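Local coordinates for betaine aldehyde dehydrogenase (Staphylococcus aureus subsp. aureus COL, PDB 4QTO), which catalyses the NAD-dependent oxidation of betaine aldehyde to glycine betaine, at residues 426-431 against 451-456. Residues are numbered along the deposited sequence; the frame is centred on the assembly and turned at random. Where two conformers were deposited one is given.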
loop_
_atom_site.group_PDB
_atom_site.type_symbol
_atom_site.label_atom_id
_atom_site.label_comp_id
_atom_site.label_asym_id
_atom_site.label_seq_id
_atom_site.Cartn_x
_atom_site.Cartn_y
_atom_site.Cartn_z
ATOM N N GLU A 426 -23.699 27.079 -20.588
ATOM C CA GLU A 426 -25.123 26.781 -20.523
ATOM C C GLU A 426 -25.423 25.549 -19.676
ATOM O O GLU A 426 -26.340 25.553 -18.847
ATOM C CB GLU A 426 -25.671 26.593 -21.937
ATOM C CG GLU A 426 -27.164 26.433 -22.026
ATOM C CD GLU A 426 -27.939 27.673 -21.563
ATOM O OE1 GLU A 426 -27.424 28.819 -21.662
ATOM O OE2 GLU A 426 -29.085 27.470 -21.130
ATOM N N THR A 427 -24.663 24.490 -19.910
ATOM C CA THR A 427 -24.869 23.207 -19.298
ATOM C C THR A 427 -23.631 22.670 -18.579
ATOM O O THR A 427 -22.518 23.118 -18.785
ATOM C CB THR A 427 -25.178 22.160 -20.412
ATOM O OG1 THR A 427 -24.045 22.025 -21.292
ATOM C CG2 THR A 427 -26.420 22.548 -21.252
ATOM N N GLU A 428 -23.851 21.642 -17.783
ATOM C CA GLU A 428 -22.767 20.938 -17.123
ATOM C C GLU A 428 -21.720 20.449 -18.152
ATOM O O GLU A 428 -20.511 20.576 -17.946
ATOM C CB GLU A 428 -23.424 19.793 -16.377
ATOM C CG GLU A 428 -22.538 18.839 -15.689
ATOM C CD GLU A 428 -23.342 17.691 -15.054
ATOM O OE1 GLU A 428 -24.531 17.880 -14.708
ATOM O OE2 GLU A 428 -22.724 16.625 -14.863
ATOM N N GLN A 429 -22.200 19.910 -19.276
ATOM C CA GLN A 429 -21.313 19.423 -20.333
ATOM C C GLN A 429 -20.449 20.535 -20.918
ATOM O O GLN A 429 -19.249 20.353 -21.143
ATOM C CB GLN A 429 -22.128 18.725 -21.439
ATOM C CG GLN A 429 -22.825 17.436 -20.987
ATOM C CD GLN A 429 -24.035 17.598 -20.040
ATOM O OE1 GLN A 429 -24.709 18.658 -19.949
ATOM N NE2 GLN A 429 -24.350 16.489 -19.350
ATOM N N GLU A 430 -21.051 21.699 -21.140
ATOM C CA GLU A 430 -20.296 22.853 -21.664
ATOM C C GLU A 430 -19.266 23.366 -20.638
ATOM O O GLU A 430 -18.145 23.720 -21.002
ATOM C CB GLU A 430 -21.218 23.986 -22.101
ATOM C CG GLU A 430 -20.420 25.068 -22.812
ATOM C CD GLU A 430 -21.238 26.222 -23.381
ATOM O OE1 GLU A 430 -22.376 26.485 -22.939
ATOM O OE2 GLU A 430 -20.704 26.871 -24.289
ATOM N N ALA A 431 -19.623 23.370 -19.357
ATOM C CA ALA A 431 -18.686 23.785 -18.288
ATOM C C ALA A 431 -17.417 22.923 -18.334
ATOM O O ALA A 431 -16.294 23.416 -18.264
ATOM C CB ALA A 431 -19.333 23.685 -16.910
ATOM N N ILE A 451 -24.200 18.225 -4.565
ATOM C CA ILE A 451 -22.905 17.544 -4.424
ATOM C C ILE A 451 -22.715 16.421 -5.453
ATOM O O ILE A 451 -21.608 16.190 -5.946
ATOM C CB ILE A 451 -22.680 17.052 -2.967
ATOM C CG1 ILE A 451 -22.912 18.208 -1.961
ATOM C CG2 ILE A 451 -21.299 16.429 -2.832
ATOM C CD1 ILE A 451 -22.078 19.443 -2.228
ATOM N N GLY A 452 -23.802 15.734 -5.821
ATOM C CA GLY A 452 -23.698 14.708 -6.863
ATOM C C GLY A 452 -23.222 15.300 -8.182
ATOM O O GLY A 452 -22.372 14.726 -8.881
ATOM N N LYS A 453 -23.773 16.455 -8.545
ATOM C CA LYS A 453 -23.352 17.133 -9.777
ATOM C C LYS A 453 -21.893 17.584 -9.682
ATOM O O LYS A 453 -21.109 17.420 -10.616
ATOM C CB LYS A 453 -24.265 18.336 -10.082
ATOM C CG LYS A 453 -23.837 19.107 -11.333
ATOM C CD LYS A 453 -24.911 20.095 -11.784
ATOM C CE LYS A 453 -25.063 21.231 -10.792
ATOM N NZ LYS A 453 -26.278 22.051 -11.106
ATOM N N ALA A 454 -21.536 18.187 -8.550
ATOM C CA ALA A 454 -20.161 18.639 -8.359
ATOM C C ALA A 454 -19.181 17.484 -8.504
ATOM O O ALA A 454 -18.102 17.645 -9.127
ATOM C CB ALA A 454 -19.989 19.305 -7.024
ATOM N N GLN A 455 -19.534 16.329 -7.946
ATOM C CA GLN A 455 -18.692 15.127 -8.048
ATOM C C GLN A 455 -18.586 14.651 -9.517
ATOM O O GLN A 455 -17.511 14.272 -9.969
ATOM C CB GLN A 455 -19.223 14.031 -7.117
ATOM C CG GLN A 455 -18.985 14.390 -5.643
ATOM C CD GLN A 455 -19.623 13.477 -4.635
ATOM O OE1 GLN A 455 -18.957 13.085 -3.669
ATOM N NE2 GLN A 455 -20.920 13.155 -4.817
ATOM N N ARG A 456 -19.687 14.692 -10.274
ATOM C CA ARG A 456 -19.640 14.311 -11.689
ATOM C C ARG A 456 -18.685 15.203 -12.463
ATOM O O ARG A 456 -17.881 14.744 -13.293
ATOM C CB ARG A 456 -20.988 14.424 -12.411
ATOM C CG ARG A 456 -22.006 13.383 -12.077
ATOM C CD ARG A 456 -23.117 13.413 -13.136
ATOM N NE ARG A 456 -23.858 14.693 -13.174
ATOM C CZ ARG A 456 -24.881 15.008 -12.384
ATOM N NH1 ARG A 456 -25.324 14.196 -11.422
ATOM N NH2 ARG A 456 -25.519 16.155 -12.554
#
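R456 and E428 join the two helices through a bidentate salt bridge, best traced along the arginine. CB of R456 already lies 3.7 Å from E428 OE2. CD keeps the same 3.7 Å from OE2 of E428, and the bend at chi3 (-63°), about the CG-CD bond, turns NE toward that oxygen. NE then gives its hydrogen to the syn lone pair of E428 OE2 at 2.8 Å. CZ of R456 faces both oxygens of E428 equally, across one edge of the guanidinium, and at the tip NH2 of R456 reaches E428 OE1 at 2.9 Å, nearly straight at 174°. This is the side-on grip, one nitrogen per oxygen, with carboxylate and guanidinium planes only 25° apart; such pairing restrains rotation of both groups. On one guanidinium face K453 CA stands 3.6 Å above the plane, displaced toward the rim, and K453 CG packs against E428 OE1. K453 NZ, salt-bridged to D291, stays 5.8 Å from E428 OE1 and may still favour the ionised carboxylate. T427 OG1 caps the E428 helix by accepting from E430 N at 3.0 Å. The bridge thus ties the start of helix 428-436 to the middle of helix 451-460 at the surface; the helices follow strands 419-425 and 443-447, parallel but two strands apart in one sheet of the alpha/beta catalytic domain of the aldehyde dehydrogenase fold.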